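Local coordinates for protein exodeoxyribonuclease 10 (Escherichia coli, PDB 4FZX) that degrades single- and double-stranded DNA exonucleolytically from the 3' end, as a magnesium-dependent nuclease of the DEDDh (DnaQ) family linked to DNA repair, at residues His35-Pro39 / Val58-Ile64; Ala49-Ile53 / His132-Ala136; Ile68-Ser74 / Leu89-Gly94; Trp96-Leu102 / Met161-Thr165. All coordinates share one frame; numbering follows the deposited sequence.

Contact 1. Residues His35-Pro39 / Val58-Ile64; sequences HLVRP and VADKPWI
V58 packs against L36 and P39 at the apolar centre, where the end of edge strand 28-36 meets the loop between helices 55-58 and 64-67. Its CG1 lies 3.8 Å from L36 CD2 and its CG2 3.7 Å from P39 CD, and each pair of side chains crosses at about a right angle. V37 projects away overall, but with CG1 anti to the backbone N (chi1 172°) this methyl rests 3.6 Å from I64 N. A bend at chi2 lays the K61 methylenes along L36, with CE 3.9 Å from L36 CB, and a second at chi4 turns NZ away to D60 OD1, a salt bridge at 3.4 Å whose hydrogen bond is weak. A serine in place of K61 would probably uncover L36 CB and leave the D60 carboxylate without this partner. The hydrogen bond that joins the two backbones runs from R38 N to P62 O (2.9 Å, 162° at the hydrogen), the donor standing above the carbonyl plane. Beyond it the extended R38 lies alongside W63: CD makes a CH-pi contact 3.7 Å from the centroid of the six-membered ring, and the guanidinium continues over the indole with planes 15° apart. A59 O stands over the opposite face of the guanidinium, offset toward its rim, while P39 O and a water linking R38 O to I64 N sit at the indole edge. The R38 charge therefore lies between an aromatic face and a carbonyl oxygen, both of which would probably stabilise it.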
# COMPACT_ATOMS: atom_id res chain seq x y z
N HIS C 35 -13.94 8.31 -42.41
CA HIS C 35 -13.40 8.08 -43.73
C HIS C 35 -12.98 6.63 -43.82
O HIS C 35 -12.26 6.13 -42.93
CB HIS C 35 -12.16 8.95 -43.98
CG HIS C 35 -12.44 10.41 -43.97
ND1 HIS C 35 -12.56 11.14 -42.80
CD2 HIS C 35 -12.68 11.28 -44.98
CE1 HIS C 35 -12.81 12.40 -43.10
NE2 HIS C 35 -12.87 12.52 -44.41
N LEU C 36 -13.33 5.99 -44.94
CA LEU C 36 -12.61 4.82 -45.37
C LEU C 36 -11.27 5.24 -45.96
O LEU C 36 -11.18 6.26 -46.65
CB LEU C 36 -13.42 4.03 -46.41
CG LEU C 36 -14.58 3.24 -45.82
CD1 LEU C 36 -15.70 3.06 -46.86
CD2 LEU C 36 -14.07 1.90 -45.29
N VAL C 37 -10.27 4.39 -45.79
CA VAL C 37 -8.91 4.77 -46.05
C VAL C 37 -8.19 3.65 -46.80
O VAL C 37 -8.36 2.47 -46.46
CB VAL C 37 -8.15 5.03 -44.73
CG1 VAL C 37 -6.65 5.23 -45.01
CG2 VAL C 37 -8.75 6.21 -44.00
N ARG C 38 -7.40 4.02 -47.79
CA ARG C 38 -6.54 3.08 -48.48
C ARG C 38 -5.30 2.74 -47.65
O ARG C 38 -4.52 3.61 -47.34
CB ARG C 38 -6.13 3.65 -49.83
CG ARG C 38 -5.45 2.65 -50.76
CD ARG C 38 -5.06 3.36 -52.03
NE ARG C 38 -4.34 2.50 -52.96
CZ ARG C 38 -3.81 2.92 -54.10
NH1 ARG C 38 -3.90 4.21 -54.44
NH2 ARG C 38 -3.17 2.07 -54.90
N PRO C 39 -5.12 1.47 -47.30
CA PRO C 39 -4.06 1.14 -46.35
C PRO C 39 -2.69 1.05 -47.03
O PRO C 39 -2.61 0.91 -48.24
CB PRO C 39 -4.49 -0.23 -45.82
CG PRO C 39 -5.22 -0.83 -46.97
CD PRO C 39 -5.94 0.29 -47.65
N VAL C 58 -11.89 -0.25 -50.25
CA VAL C 58 -10.93 0.81 -49.95
C VAL C 58 -9.91 1.09 -51.06
O VAL C 58 -9.07 1.99 -50.92
CB VAL C 58 -10.20 0.59 -48.58
CG1 VAL C 58 -11.21 0.56 -47.45
CG2 VAL C 58 -9.39 -0.68 -48.59
N ALA C 59 -10.08 0.42 -52.20
CA ALA C 59 -9.09 0.44 -53.29
C ALA C 59 -8.81 1.82 -53.87
O ALA C 59 -7.69 2.10 -54.29
CB ALA C 59 -9.50 -0.53 -54.41
N ASP C 60 -9.83 2.67 -53.91
CA ASP C 60 -9.73 4.00 -54.54
C ASP C 60 -9.83 5.13 -53.49
O ASP C 60 -10.21 6.25 -53.82
CB ASP C 60 -10.86 4.16 -55.55
CG ASP C 60 -12.22 3.98 -54.92
OD1 ASP C 60 -12.32 3.27 -53.89
OD2 ASP C 60 -13.19 4.60 -55.41
N LYS C 61 -9.53 4.83 -52.24
CA LYS C 61 -9.76 5.79 -51.17
C LYS C 61 -8.51 6.61 -50.95
O LYS C 61 -7.45 6.28 -51.44
CB LYS C 61 -10.19 5.07 -49.89
CG LYS C 61 -11.59 4.47 -49.97
CD LYS C 61 -12.61 5.57 -50.19
CE LYS C 61 -14.03 5.06 -50.16
NZ LYS C 61 -14.36 4.38 -51.42
N PRO C 62 -8.64 7.71 -50.20
CA PRO C 62 -7.44 8.49 -49.89
C PRO C 62 -6.49 7.74 -48.94
O PRO C 62 -6.94 6.88 -48.16
CB PRO C 62 -7.99 9.75 -49.23
CG PRO C 62 -9.47 9.77 -49.52
CD PRO C 62 -9.89 8.37 -49.77
N TRP C 63 -5.19 8.05 -49.00
CA TRP C 63 -4.23 7.57 -48.00
C TRP C 63 -4.49 8.22 -46.65
O TRP C 63 -5.14 9.26 -46.59
CB TRP C 63 -2.79 7.88 -48.43
CG TRP C 63 -2.43 7.39 -49.81
CD1 TRP C 63 -2.20 8.16 -50.92
CD2 TRP C 63 -2.15 6.03 -50.20
NE1 TRP C 63 -1.84 7.37 -51.98
CE2 TRP C 63 -1.78 6.06 -51.57
CE3 TRP C 63 -2.18 4.80 -49.53
CZ2 TRP C 63 -1.48 4.91 -52.29
CZ3 TRP C 63 -1.86 3.65 -50.25
CH2 TRP C 63 -1.49 3.72 -51.61
N ILE C 64 -3.98 7.61 -45.57
CA ILE C 64 -4.20 8.16 -44.23
C ILE C 64 -3.69 9.60 -44.11
O ILE C 64 -4.35 10.44 -43.49
CB ILE C 64 -3.61 7.24 -43.10
CG1 ILE C 64 -3.97 7.77 -41.71
CG2 ILE C 64 -2.09 7.08 -43.21
CD1 ILE C 64 -5.46 7.93 -41.48
O HOH W 1 -2.91 4.80 -45.60

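Contact 2. Residues Ala49-Ile53 / His132-Ala136; sequences AIHRI and HHHRA. With nucleotides of chain A.
R52 and H132 stack where the end of helix 45-51 meets the type II turn H132-R135, which leads into helix 136-154 of this DEDDh exonuclease. H134 stands five residues before the metal ligand D139, and is thus probably the histidine of that motif. Two contacts are made over imidazole faces. The R52 guanidinium lies on H132, centres 3.6 Å apart and planes at 18°, while R135 CG packs on the other face of the imidazole. With I50 CG1 anti to the carbonyl carbon (chi1 -64°), the CG2 branch is left to lie over the H134 ring, a CH-pi contact 3.7 Å from its centroid. The polar links fix the turn and the helix end: H132 ND1 donates to H133 O (2.8 Å), and I53 N to H51 ND1 (3.0 Å). Replacing H132 by an alanine would probably leave the R52 guanidinium without its stacking partner and H133 O without this donor. One water joins R52 O, H132 NE2 and R135 NH1, while R135 NH2 forms a salt bridge with E18. On the DNA side, H51 presents its ring edge to O3' of DG17 of chain A, and I50 CD1 comes to 3.4 Å from C5 of that guanine.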
# COMPACT_ATOMS: atom_id res chain seq x y z
N ALA C 49 -12.04 -10.22 -40.87
CA ALA C 49 -13.12 -10.98 -40.26
C ALA C 49 -13.77 -10.19 -39.15
O ALA C 49 -14.93 -10.45 -38.78
CB ALA C 49 -12.60 -12.32 -39.72
N ILE C 50 -13.01 -9.26 -38.59
CA ILE C 50 -13.49 -8.38 -37.55
C ILE C 50 -14.25 -7.16 -38.11
O ILE C 50 -15.40 -6.94 -37.76
CB ILE C 50 -12.34 -7.93 -36.61
CG1 ILE C 50 -11.75 -9.14 -35.87
CG2 ILE C 50 -12.83 -6.88 -35.63
CD1 ILE C 50 -10.41 -8.86 -35.17
N HIS C 51 -13.60 -6.36 -38.97
CA HIS C 51 -14.21 -5.11 -39.41
C HIS C 51 -14.99 -5.24 -40.72
O HIS C 51 -15.82 -4.39 -41.03
CB HIS C 51 -13.20 -3.97 -39.49
CG HIS C 51 -12.02 -4.27 -40.36
ND1 HIS C 51 -12.16 -4.83 -41.61
CD2 HIS C 51 -10.69 -4.16 -40.13
CE1 HIS C 51 -10.96 -4.99 -42.14
NE2 HIS C 51 -10.06 -4.57 -41.28
N ARG C 52 -14.74 -6.32 -41.45
CA ARG C 52 -15.48 -6.66 -42.66
C ARG C 52 -15.38 -5.54 -43.68
O ARG C 52 -16.36 -5.20 -44.36
CB ARG C 52 -16.93 -6.99 -42.35
CG ARG C 52 -17.12 -8.35 -41.70
CD ARG C 52 -18.56 -8.56 -41.30
NE ARG C 52 -18.82 -8.05 -39.97
CZ ARG C 52 -20.04 -7.78 -39.50
NH1 ARG C 52 -21.10 -7.91 -40.29
NH2 ARG C 52 -20.19 -7.33 -38.26
N ILE C 53 -14.20 -4.95 -43.74
CA ILE C 53 -13.87 -4.04 -44.80
C ILE C 53 -12.96 -4.77 -45.76
O ILE C 53 -11.90 -5.27 -45.36
CB ILE C 53 -13.15 -2.77 -44.25
CG1 ILE C 53 -14.08 -2.06 -43.26
CG2 ILE C 53 -12.73 -1.85 -45.41
CD1 ILE C 53 -13.40 -1.08 -42.31
N HIS C 132 -22.00 -1.38 -38.27
CA HIS C 132 -22.03 -2.43 -37.27
C HIS C 132 -20.81 -2.30 -36.37
O HIS C 132 -19.92 -1.50 -36.65
CB HIS C 132 -22.06 -3.83 -37.93
CG HIS C 132 -20.99 -4.05 -38.95
ND1 HIS C 132 -19.67 -4.26 -38.61
CD2 HIS C 132 -21.04 -4.06 -40.30
CE1 HIS C 132 -18.94 -4.37 -39.71
NE2 HIS C 132 -19.75 -4.24 -40.75
N HIS C 133 -20.83 -3.03 -35.26
CA HIS C 133 -19.70 -3.15 -34.36
C HIS C 133 -18.42 -3.41 -35.15
O HIS C 133 -18.39 -4.21 -36.09
CB HIS C 133 -19.99 -4.27 -33.35
CG HIS C 133 -18.94 -4.42 -32.28
ND1 HIS C 133 -18.12 -3.39 -31.87
CD2 HIS C 133 -18.61 -5.49 -31.51
CE1 HIS C 133 -17.32 -3.82 -30.91
NE2 HIS C 133 -17.62 -5.08 -30.65
N HIS C 134 -17.39 -2.62 -34.85
CA HIS C 134 -16.10 -2.73 -35.54
C HIS C 134 -16.06 -1.98 -36.87
O HIS C 134 -15.09 -2.09 -37.62
CB HIS C 134 -15.71 -4.19 -35.76
CG HIS C 134 -15.72 -5.01 -34.51
ND1 HIS C 134 -14.82 -4.80 -33.48
CD2 HIS C 134 -16.50 -6.05 -34.12
CE1 HIS C 134 -15.05 -5.68 -32.52
NE2 HIS C 134 -16.06 -6.45 -32.89
N ARG C 135 -17.07 -1.15 -37.12
CA ARG C 135 -16.89 -0.06 -38.06
C ARG C 135 -16.62 1.20 -37.27
O ARG C 135 -17.24 1.44 -36.24
CB ARG C 135 -18.11 0.09 -38.98
CG ARG C 135 -18.33 -1.11 -39.94
CD ARG C 135 -17.22 -1.22 -41.01
NE ARG C 135 -17.10 -0.00 -41.81
CZ ARG C 135 -17.85 0.29 -42.87
NH1 ARG C 135 -18.73 -0.59 -43.34
NH2 ARG C 135 -17.69 1.45 -43.50
N ALA C 136 -15.64 1.97 -37.72
CA ALA C 136 -15.04 3.00 -36.89
C ALA C 136 -16.06 3.94 -36.25
O ALA C 136 -16.00 4.17 -35.05
CB ALA C 136 -13.99 3.78 -37.66
P DG A 17 -10.35 -2.47 -32.06
OP1 DG A 17 -11.11 -1.32 -32.60
OP2 DG A 17 -11.09 -3.53 -31.35
O5' DG A 17 -9.48 -3.13 -33.22
C5' DG A 17 -8.73 -2.30 -34.08
C4' DG A 17 -8.23 -3.04 -35.29
O4' DG A 17 -7.20 -3.95 -34.87
C3' DG A 17 -9.25 -3.91 -36.04
O3' DG A 17 -9.90 -3.10 -37.00
C2' DG A 17 -8.35 -4.95 -36.71
C1' DG A 17 -7.22 -5.09 -35.70
N9 DG A 17 -7.41 -6.20 -34.79
C8 DG A 17 -8.11 -6.18 -33.62
N7 DG A 17 -8.11 -7.33 -33.01
C5 DG A 17 -7.34 -8.14 -33.83
C6 DG A 17 -6.98 -9.49 -33.68
O6 DG A 17 -7.28 -10.23 -32.73
N1 DG A 17 -6.21 -9.95 -34.74
C2 DG A 17 -5.82 -9.17 -35.83
N2 DG A 17 -5.07 -9.78 -36.78
N3 DG A 17 -6.16 -7.90 -35.99
C4 DG A 17 -6.92 -7.47 -34.95
O HOH W 2 -18.66 -3.67 -43.30

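Contact 3. Residues Ile68-Ser74 / Leu89-Gly94; sequences IPHYYGS and LPEMPG
Y72 meets M92 and P93 through the same ring atom, CD1, but from different directions. M92, a selenomethionine, sets CE at the edge near the ring plane, 4.2 Å from CD1, whereas P93 CD approaches CD1 obliquely to 3.5 Å, the P93 and Y72 side chains crossing at about a right angle. One face of the Y72 ring is occupied by P69 CA and I68 O. The neighbouring ring, that of Y71, has I68 O in its plane at the edge and turns away from 89-94; what it offers across the contact is CB, 4.0 Å from M92 CE. The M92 bend at chi2 (-59°) brings SE to I68, and the further bend at chi3 (-68°) turns CE to the tyrosines. I68 and M92 meet tip to tip, CG1 to SE at 3.7 Å, and I68 meets P90 in the same way, CG1 to CG at 4.1 Å. Farther along, G94 CA passes 3.8 Å from S74 O, where a side chain at G94 would collide with that oxygen. The contact thus joins by apolar packing the loop from helix 64-67 to strand 76-79 with the loop from helix 82-88 to strand 95-98. Beneath it lies the sheet: M92 and P93 touch Y77 of strand 76-79, I68 packs on I19, and the Y71 hydroxyl reaches H35 of edge strand 28-36.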
# COMPACT_ATOMS: atom_id res chain seq x y z
N ILE C 68 -6.01 12.45 -42.45
CA ILE C 68 -5.75 12.74 -41.04
C ILE C 68 -5.90 14.22 -40.63
O ILE C 68 -6.41 14.50 -39.54
CB ILE C 68 -4.42 12.12 -40.53
CG1 ILE C 68 -4.46 11.95 -39.01
CG2 ILE C 68 -3.22 12.93 -40.96
CD1 ILE C 68 -5.61 11.06 -38.52
N PRO C 69 -5.57 15.16 -41.54
CA PRO C 69 -5.67 16.57 -41.11
C PRO C 69 -7.09 17.01 -40.74
O PRO C 69 -7.24 17.90 -39.92
CB PRO C 69 -5.14 17.35 -42.31
CG PRO C 69 -4.28 16.35 -43.07
CD PRO C 69 -5.02 15.05 -42.90
N HIS C 70 -8.10 16.31 -41.24
CA HIS C 70 -9.50 16.64 -40.91
C HIS C 70 -9.85 16.36 -39.46
O HIS C 70 -10.82 16.89 -38.93
CB HIS C 70 -10.46 15.86 -41.81
CG HIS C 70 -10.28 16.16 -43.26
ND1 HIS C 70 -10.11 15.17 -44.20
CD2 HIS C 70 -10.23 17.33 -43.93
CE1 HIS C 70 -9.95 15.72 -45.39
NE2 HIS C 70 -10.02 17.04 -45.25
N TYR C 71 -9.01 15.57 -38.81
CA TYR C 71 -9.20 15.20 -37.41
C TYR C 71 -8.39 16.07 -36.45
O TYR C 71 -8.60 16.00 -35.22
CB TYR C 71 -8.85 13.71 -37.22
CG TYR C 71 -9.80 12.81 -38.01
CD1 TYR C 71 -10.97 12.33 -37.43
CD2 TYR C 71 -9.59 12.57 -39.36
CE1 TYR C 71 -11.90 11.58 -38.18
CE2 TYR C 71 -10.51 11.83 -40.13
CZ TYR C 71 -11.65 11.33 -39.52
OH TYR C 71 -12.55 10.60 -40.26
N TYR C 72 -7.52 16.93 -36.99
CA TYR C 72 -6.87 17.98 -36.18
C TYR C 72 -7.89 18.92 -35.55
O TYR C 72 -9.04 19.01 -36.01
CB TYR C 72 -5.86 18.80 -37.00
CG TYR C 72 -4.71 18.00 -37.57
CD1 TYR C 72 -4.33 16.79 -37.02
CD2 TYR C 72 -3.98 18.48 -38.65
CE1 TYR C 72 -3.32 16.03 -37.57
CE2 TYR C 72 -2.93 17.74 -39.20
CZ TYR C 72 -2.61 16.51 -38.65
OH TYR C 72 -1.57 15.77 -39.17
N GLY C 73 -7.49 19.58 -34.48
CA GLY C 73 -8.29 20.69 -33.93
C GLY C 73 -8.85 20.45 -32.54
O GLY C 73 -9.81 21.11 -32.14
N SER C 74 -8.29 19.47 -31.82
CA SER C 74 -8.74 19.15 -30.46
C SER C 74 -7.56 19.14 -29.49
O SER C 74 -6.46 18.70 -29.85
CB SER C 74 -9.44 17.78 -30.46
OG SER C 74 -10.13 17.52 -29.23
N LEU C 89 -1.68 5.48 -35.86
CA LEU C 89 -2.01 6.73 -36.53
C LEU C 89 -0.75 7.60 -36.64
O LEU C 89 0.16 7.48 -35.82
CB LEU C 89 -3.07 7.48 -35.72
CG LEU C 89 -4.56 7.44 -36.09
CD1 LEU C 89 -4.92 6.40 -37.11
CD2 LEU C 89 -5.45 7.36 -34.85
N PRO C 90 -0.73 8.53 -37.62
CA PRO C 90 0.24 9.64 -37.61
C PRO C 90 0.12 10.47 -36.34
O PRO C 90 -0.94 10.46 -35.70
CB PRO C 90 -0.17 10.49 -38.82
CG PRO C 90 -1.14 9.65 -39.62
CD PRO C 90 -1.80 8.74 -38.62
N GLU C 91 1.19 11.16 -35.96
CA GLU C 91 1.20 11.96 -34.74
C GLU C 91 0.01 12.92 -34.68
O GLU C 91 -0.25 13.64 -35.63
CB GLU C 91 2.51 12.74 -34.62
CG GLU C 91 2.62 13.56 -33.33
CD GLU C 91 3.99 14.19 -33.13
OE1 GLU C 91 4.07 15.44 -32.99
OE2 GLU C 91 5.00 13.45 -33.12
N MSE C 92 -0.69 12.94 -33.55
CA MSE C 92 -1.84 13.85 -33.36
C MSE C 92 -1.44 15.04 -32.48
O MSE C 92 -0.55 14.91 -31.63
CB MSE C 92 -3.02 13.10 -32.72
CG MSE C 92 -3.49 11.88 -33.50
SE MSE C 92 -4.04 12.35 -35.32
CE MSE C 92 -5.62 13.39 -34.89
N PRO C 93 -2.11 16.20 -32.67
CA PRO C 93 -1.73 17.46 -32.03
C PRO C 93 -2.16 17.62 -30.57
O PRO C 93 -1.95 18.67 -29.99
CB PRO C 93 -2.45 18.52 -32.88
CG PRO C 93 -3.58 17.80 -33.49
CD PRO C 93 -3.06 16.42 -33.77
N GLY C 94 -2.81 16.62 -30.00
CA GLY C 94 -3.41 16.82 -28.67
C GLY C 94 -2.82 15.93 -27.60
O GLY C 94 -1.68 15.48 -27.72

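Contact 4. Residues Trp96-Leu102 / Met161-Thr165; sequences WICTMKL and MADIT. With nucleotides of chain A.
L102, I97 and M161 form the tight side of this contact between helix 158-165 and strand 95-98 with its following helix; the axes of segments 96-98 and 161-165 approach to 7.1 Å and cross at 75°. L102 splits its two methyls between helix residues, CD1 lying 3.6 Å from SE of M161, a selenomethionine, and CD2 3.7 Å from I164 CG2. I97 CG2 completes this layer 4.1 Å from M161 CB, and L147 and M151 of helix 136-154 also pack on M161. T165 ties strand to helix: its OG1, anti to the carbonyl carbon (chi1 -66°), accepts from C98 N at 2.9 Å with a nearly straight 172° bond and donates to M161 O. C98 is itself the N-cap of helix 99-106, its SG accepting from K101 N. M161 O takes both T165 N and T165 OG1, from opposite faces of its plane. The looser side belongs to K101, whose CD and CE lie against T165 O and whose NZ makes a weak 3.4 Å hydrogen bond to it; the stronger partner of NZ is a phosphate of the bound DNA. The T165 hydroxyl therefore works in both directions, satisfying a strand amide while turning back into its own helix.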
# COMPACT_ATOMS: atom_id res chain seq x y z
N TRP C 96 -3.70 12.38 -25.17
CA TRP C 96 -4.51 11.19 -25.27
C TRP C 96 -5.17 10.84 -23.95
O TRP C 96 -4.57 10.97 -22.87
CB TRP C 96 -3.70 10.01 -25.78
CG TRP C 96 -3.41 10.07 -27.24
CD1 TRP C 96 -2.29 10.58 -27.83
CD2 TRP C 96 -4.25 9.59 -28.30
NE1 TRP C 96 -2.37 10.45 -29.19
CE2 TRP C 96 -3.58 9.87 -29.51
CE3 TRP C 96 -5.50 8.97 -28.36
CZ2 TRP C 96 -4.10 9.52 -30.76
CZ3 TRP C 96 -6.04 8.65 -29.60
CH2 TRP C 96 -5.33 8.90 -30.78
N ILE C 97 -6.41 10.40 -24.04
CA ILE C 97 -7.12 9.82 -22.92
C ILE C 97 -7.56 8.40 -23.28
O ILE C 97 -8.05 8.15 -24.39
CB ILE C 97 -8.32 10.68 -22.52
CG1 ILE C 97 -7.83 11.97 -21.85
CG2 ILE C 97 -9.26 9.92 -21.61
CD1 ILE C 97 -8.88 13.09 -21.80
N CYS C 98 -7.28 7.46 -22.38
CA CYS C 98 -7.65 6.07 -22.62
C CYS C 98 -8.84 5.64 -21.76
O CYS C 98 -8.75 5.63 -20.55
CB CYS C 98 -6.46 5.15 -22.36
SG CYS C 98 -6.80 3.43 -22.75
N THR C 99 -9.96 5.30 -22.39
CA THR C 99 -11.13 4.86 -21.64
C THR C 99 -10.96 3.47 -21.03
O THR C 99 -11.65 3.12 -20.07
CB THR C 99 -12.42 4.90 -22.46
OG1 THR C 99 -12.23 4.25 -23.72
CG2 THR C 99 -12.88 6.34 -22.65
N MSE C 100 -10.00 2.72 -21.54
CA MSE C 100 -9.70 1.42 -20.97
C MSE C 100 -9.03 1.56 -19.62
O MSE C 100 -9.44 0.93 -18.64
CB MSE C 100 -8.81 0.61 -21.91
CG MSE C 100 -8.62 -0.83 -21.46
SE MSE C 100 -7.26 -1.76 -22.51
CE MSE C 100 -8.37 -2.11 -24.05
N LYS C 101 -7.99 2.37 -19.57
CA LYS C 101 -7.34 2.67 -18.31
C LYS C 101 -8.34 3.27 -17.36
O LYS C 101 -8.33 2.98 -16.17
CB LYS C 101 -6.17 3.62 -18.53
CG LYS C 101 -4.96 2.97 -19.17
CD LYS C 101 -3.93 3.99 -19.61
CE LYS C 101 -2.55 3.36 -19.70
NZ LYS C 101 -1.86 3.33 -18.36
N LEU C 102 -9.18 4.17 -17.86
CA LEU C 102 -10.16 4.81 -16.99
C LEU C 102 -11.13 3.80 -16.39
O LEU C 102 -11.40 3.82 -15.19
CB LEU C 102 -10.92 5.92 -17.73
CG LEU C 102 -10.09 7.12 -18.19
CD1 LEU C 102 -10.95 8.14 -18.93
CD2 LEU C 102 -9.36 7.76 -17.01
N MSE C 161 -8.25 12.84 -16.18
CA MSE C 161 -8.34 11.64 -17.01
C MSE C 161 -7.06 11.41 -17.80
O MSE C 161 -6.62 10.27 -17.95
CB MSE C 161 -9.55 11.73 -17.96
CG MSE C 161 -10.86 11.57 -17.25
SE MSE C 161 -12.37 11.42 -18.46
CE MSE C 161 -12.61 13.34 -18.89
N ALA C 162 -6.49 12.50 -18.31
CA ALA C 162 -5.19 12.48 -18.97
C ALA C 162 -4.09 12.04 -18.02
O ALA C 162 -3.20 11.28 -18.40
CB ALA C 162 -4.86 13.85 -19.55
N ASP C 163 -4.18 12.48 -16.76
CA ASP C 163 -3.20 12.12 -15.74
C ASP C 163 -3.26 10.63 -15.42
O ASP C 163 -2.23 9.96 -15.38
CB ASP C 163 -3.41 12.94 -14.46
CG ASP C 163 -3.13 14.42 -14.66
OD1 ASP C 163 -2.34 14.79 -15.56
OD2 ASP C 163 -3.70 15.23 -13.88
N ILE C 164 -4.45 10.14 -15.11
CA ILE C 164 -4.69 8.70 -14.97
C ILE C 164 -4.20 7.90 -16.20
O ILE C 164 -3.63 6.82 -16.04
CB ILE C 164 -6.20 8.42 -14.73
CG1 ILE C 164 -6.66 9.02 -13.40
CG2 ILE C 164 -6.51 6.93 -14.82
CD1 ILE C 164 -8.15 8.88 -13.13
N THR C 165 -4.45 8.42 -17.40
CA THR C 165 -3.97 7.76 -18.63
C THR C 165 -2.44 7.63 -18.63
O THR C 165 -1.88 6.65 -19.13
CB THR C 165 -4.44 8.49 -19.91
OG1 THR C 165 -5.87 8.41 -20.03
CG2 THR C 165 -3.80 7.88 -21.16
P DG A 15 -9.58 -8.98 -23.03
OP1 DG A 15 -10.97 -8.86 -22.56
OP2 DG A 15 -9.22 -10.08 -23.95
O5' DG A 15 -9.16 -7.60 -23.71
C5' DG A 15 -9.47 -6.37 -23.05
C4' DG A 15 -8.73 -5.23 -23.72
O4' DG A 15 -7.31 -5.31 -23.45
C3' DG A 15 -8.86 -5.18 -25.23
O3' DG A 15 -9.98 -4.38 -25.55
C2' DG A 15 -7.57 -4.50 -25.67
C1' DG A 15 -6.57 -4.92 -24.60
N9 DG A 15 -5.80 -6.09 -24.99
C8 DG A 15 -6.28 -7.37 -25.13
N7 DG A 15 -5.35 -8.23 -25.45
C5 DG A 15 -4.19 -7.47 -25.52
C6 DG A 15 -2.88 -7.87 -25.85
O6 DG A 15 -2.49 -9.02 -26.12
N1 DG A 15 -1.98 -6.80 -25.83
C2 DG A 15 -2.34 -5.49 -25.52
N2 DG A 15 -1.35 -4.57 -25.58
N3 DG A 15 -3.59 -5.11 -25.22
C4 DG A 15 -4.45 -6.15 -25.24

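In the fold
All four contacts border on one mixed five-stranded sheet. Contact 1 lies at edge strand 28-36, and contact 4 where the other edge strand, 95-98, meets 158-165, the last helix of this construct; their centres are about 29 Å apart. Contact 3, centre to centre about 17 Å from contact 1 and 18 Å from contact 4, touches the former and adjoins the latter in sequence. Contact 2 touches contact 1 through I53 and V58; its segments alternate with those of contacts 1 and 4, and both segments of contact 3 fall between them. Contact 2 thus brings distant parts of the chain together at the bound DNA, beside the metal site of D6, E8 and D139, which holds sodium here.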